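Long-range contact in YcgJ protein (Bacillus subtilis, PDB 1XXL), which is probably an S-adenosylmethionine-dependent methyltransferase, transferring a methyl group to a substrate not yet identified: residues V103-L114 against W157-L166. Numbering follows the deposited sequence.
Sequences VRKAVREVARVL and WQAMFSANQL
With chi1 at 176°, V107 sends CG1 out opposite its own amide nitrogen and toward N164, whose CG lies anti to the carbonyl carbon and carries the amide back across the groove. Helices 103-113 and 154-163 pack side by side on one face of the mixed sheet of a Rossmann-like methyltransferase fold; the axes of 103-113 and 157-163 come within 9.7 Å and cross at -44°. Small or branched residues suit this spacing: V103, V107 and A111 repeat every four residues along the first helix. V103 CG2 lies 3.6 Å from W157 CH2, while V107 CG2 reaches the edge of the same indole at CZ3, 3.8 Å away. One turn further along the helix, the methyl of A111 meets L166 CD2 at 3.9 Å and also lies 3.7 Å from N164 O, so a small residue suits the place. W157 in turn reaches L122 and I232 of the sheet, joining the helix pair to the strands beneath. Toward solvent, the bent chain of R104 passes obliquely across selenomethionine M160, with CD 3.3 Å from M160 CG and M160 CA over one guanidinium face; a long chain with a charged end suits this solvent-facing side. N164 is the polar centre. Its ND2 donates to M160 O, 2.9 Å away and nearly straight at 160°, and also to a water that donates in turn to R104 O and accepts a weak bond from R104 NE, thereby bridging the helices. A leucine here would probably leave M160 O without this donor and break the water's link between the helices. The other amide atom, N164 OD1, rests against the backbone of R108, 3.3 Å from its CA.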
# COMPACT_ATOMS: atom_id res chain seq x y z
N VAL A 103 2.34 7.26 9.84
CA VAL A 103 3.19 6.92 8.71
C VAL A 103 4.64 7.41 8.90
O VAL A 103 5.58 6.71 8.53
CB VAL A 103 2.57 7.38 7.34
CG1 VAL A 103 2.35 8.91 7.27
CG2 VAL A 103 3.42 6.89 6.19
N ARG A 104 4.81 8.58 9.53
CA ARG A 104 6.14 9.11 9.81
C ARG A 104 6.98 8.17 10.70
O ARG A 104 8.15 7.94 10.43
CB ARG A 104 6.05 10.49 10.49
CG ARG A 104 5.63 11.65 9.59
CD ARG A 104 6.70 12.03 8.55
NE ARG A 104 8.10 12.12 9.03
CZ ARG A 104 9.04 12.93 8.54
NH1 ARG A 104 8.80 13.82 7.57
NH2 ARG A 104 10.24 12.89 9.08
N LYS A 105 6.37 7.64 11.75
CA LYS A 105 7.00 6.63 12.59
C LYS A 105 7.20 5.28 11.85
O LYS A 105 8.22 4.63 12.04
CB LYS A 105 6.18 6.45 13.87
CG LYS A 105 6.72 5.42 14.88
CD LYS A 105 8.24 5.54 15.13
CE LYS A 105 8.64 4.90 16.48
NZ LYS A 105 10.06 5.24 16.83
N ALA A 106 6.26 4.90 10.99
CA ALA A 106 6.40 3.68 10.14
C ALA A 106 7.69 3.73 9.28
O ALA A 106 8.48 2.79 9.29
CB ALA A 106 5.17 3.49 9.26
N VAL A 107 7.90 4.84 8.57
CA VAL A 107 9.07 5.01 7.71
C VAL A 107 10.36 5.01 8.50
O VAL A 107 11.38 4.50 8.03
CB VAL A 107 9.00 6.31 6.85
CG1 VAL A 107 10.30 6.49 6.03
CG2 VAL A 107 7.80 6.25 5.92
N ARG A 108 10.32 5.59 9.69
CA ARG A 108 11.47 5.60 10.56
C ARG A 108 11.83 4.16 10.95
O ARG A 108 13.01 3.77 10.96
CB ARG A 108 11.14 6.48 11.79
CG ARG A 108 12.29 6.84 12.69
CD ARG A 108 11.80 7.65 13.93
NE ARG A 108 10.67 8.53 13.57
CZ ARG A 108 9.78 9.04 14.43
NH1 ARG A 108 9.88 8.83 15.74
NH2 ARG A 108 8.78 9.79 13.96
N GLU A 109 10.82 3.35 11.25
CA GLU A 109 11.02 1.94 11.58
C GLU A 109 11.50 1.11 10.38
O GLU A 109 12.41 0.28 10.52
CB GLU A 109 9.73 1.34 12.16
CG GLU A 109 9.49 1.65 13.61
CD GLU A 109 10.48 0.93 14.55
OE1 GLU A 109 11.45 1.60 14.97
OE2 GLU A 109 10.31 -0.28 14.87
N VAL A 110 10.90 1.34 9.21
CA VAL A 110 11.33 0.72 7.97
C VAL A 110 12.81 1.00 7.75
O VAL A 110 13.58 0.07 7.51
CB VAL A 110 10.51 1.19 6.75
CG1 VAL A 110 11.21 0.87 5.45
CG2 VAL A 110 9.14 0.57 6.78
N ALA A 111 13.22 2.28 7.83
CA ALA A 111 14.61 2.62 7.61
C ALA A 111 15.52 1.95 8.63
O ALA A 111 16.62 1.50 8.27
CB ALA A 111 14.82 4.16 7.64
N ARG A 112 15.09 1.87 9.89
CA ARG A 112 15.90 1.25 10.94
C ARG A 112 16.21 -0.22 10.66
O ARG A 112 17.36 -0.64 10.74
CB ARG A 112 15.22 1.40 12.32
CG ARG A 112 15.96 0.73 13.42
CD ARG A 112 15.26 0.90 14.75
NE ARG A 112 14.06 0.09 14.85
CZ ARG A 112 14.05 -1.23 15.02
NH1 ARG A 112 15.17 -1.90 15.11
NH2 ARG A 112 12.90 -1.88 15.10
N VAL A 113 15.19 -1.00 10.31
CA VAL A 113 15.33 -2.45 10.09
C VAL A 113 15.86 -2.84 8.71
O VAL A 113 16.24 -3.99 8.50
CB VAL A 113 14.01 -3.25 10.40
CG1 VAL A 113 13.55 -2.98 11.80
CG2 VAL A 113 12.90 -2.96 9.41
N LEU A 114 15.89 -1.88 7.77
CA LEU A 114 16.47 -2.09 6.45
C LEU A 114 18.00 -2.11 6.55
O LEU A 114 18.58 -1.29 7.25
CB LEU A 114 15.98 -0.96 5.51
CG LEU A 114 16.15 -1.06 4.00
CD1 LEU A 114 15.65 -2.39 3.40
CD2 LEU A 114 15.42 0.12 3.35
N TRP A 157 5.99 11.81 0.74
CA TRP A 157 6.86 10.62 0.71
C TRP A 157 8.29 10.99 0.48
O TRP A 157 9.19 10.44 1.11
CB TRP A 157 6.44 9.64 -0.39
CG TRP A 157 5.22 8.84 -0.03
CD1 TRP A 157 4.01 8.88 -0.63
CD2 TRP A 157 5.12 7.89 1.03
NE1 TRP A 157 3.16 7.99 -0.04
CE2 TRP A 157 3.81 7.38 1.00
CE3 TRP A 157 6.01 7.40 1.99
CZ2 TRP A 157 3.35 6.39 1.89
CZ3 TRP A 157 5.57 6.42 2.88
CH2 TRP A 157 4.25 5.93 2.83
N GLN A 158 8.53 11.91 -0.45
CA GLN A 158 9.90 12.36 -0.70
C GLN A 158 10.54 12.97 0.56
O GLN A 158 11.71 12.69 0.84
CB GLN A 158 9.96 13.36 -1.83
CG GLN A 158 9.65 12.75 -3.15
CD GLN A 158 9.47 13.78 -4.19
OE1 GLN A 158 10.31 14.64 -4.37
NE2 GLN A 158 8.38 13.70 -4.89
N ALA A 159 9.77 13.77 1.30
CA ALA A 159 10.28 14.44 2.52
C ALA A 159 10.54 13.42 3.64
O ALA A 159 11.56 13.50 4.31
CB ALA A 159 9.30 15.50 2.99
N MSE A 160 9.63 12.46 3.81
CA MSE A 160 9.84 11.36 4.77
C MSE A 160 11.05 10.47 4.44
O MSE A 160 11.78 10.05 5.32
CB MSE A 160 8.59 10.50 4.87
CG MSE A 160 7.40 11.27 5.38
SE MSE A 160 5.84 10.16 5.92
CE MSE A 160 4.85 10.11 4.20
N PHE A 161 11.25 10.16 3.17
CA PHE A 161 12.42 9.39 2.78
C PHE A 161 13.69 10.15 3.10
O PHE A 161 14.62 9.58 3.67
CB PHE A 161 12.39 9.03 1.31
CG PHE A 161 11.56 7.82 0.99
CD1 PHE A 161 10.40 7.53 1.70
CD2 PHE A 161 11.92 6.99 -0.05
CE1 PHE A 161 9.63 6.42 1.37
CE2 PHE A 161 11.14 5.89 -0.39
CZ PHE A 161 10.00 5.60 0.32
N SER A 162 13.72 11.43 2.74
CA SER A 162 14.86 12.28 3.01
C SER A 162 15.15 12.39 4.51
O SER A 162 16.32 12.38 4.89
CB SER A 162 14.66 13.68 2.41
OG SER A 162 15.91 14.34 2.24
N ALA A 163 14.10 12.50 5.33
CA ALA A 163 14.24 12.54 6.79
C ALA A 163 14.89 11.30 7.40
O ALA A 163 15.41 11.35 8.51
CB ALA A 163 12.89 12.78 7.43
N ASN A 164 14.86 10.19 6.67
CA ASN A 164 15.29 8.87 7.14
C ASN A 164 16.40 8.28 6.28
O ASN A 164 16.64 7.09 6.34
CB ASN A 164 14.08 7.94 7.19
CG ASN A 164 13.12 8.32 8.31
OD1 ASN A 164 13.40 8.06 9.46
ND2 ASN A 164 12.00 8.94 7.98
N GLN A 165 17.08 9.13 5.51
CA GLN A 165 18.25 8.77 4.74
C GLN A 165 17.97 7.65 3.73
O GLN A 165 18.84 6.83 3.42
CB GLN A 165 19.43 8.46 5.66
CG GLN A 165 20.04 9.72 6.31
CD GLN A 165 19.08 10.45 7.20
OE1 GLN A 165 18.76 11.64 6.99
NE2 GLN A 165 18.57 9.74 8.19
N LEU A 166 16.74 7.66 3.20
CA LEU A 166 16.40 6.83 2.03
C LEU A 166 16.47 7.66 0.77
O LEU A 166 15.87 8.74 0.69
CB LEU A 166 15.00 6.23 2.17
CG LEU A 166 14.66 5.56 3.50
CD1 LEU A 166 13.25 4.98 3.51
CD2 LEU A 166 15.68 4.49 3.80
O HOH W 1 9.85 9.84 9.58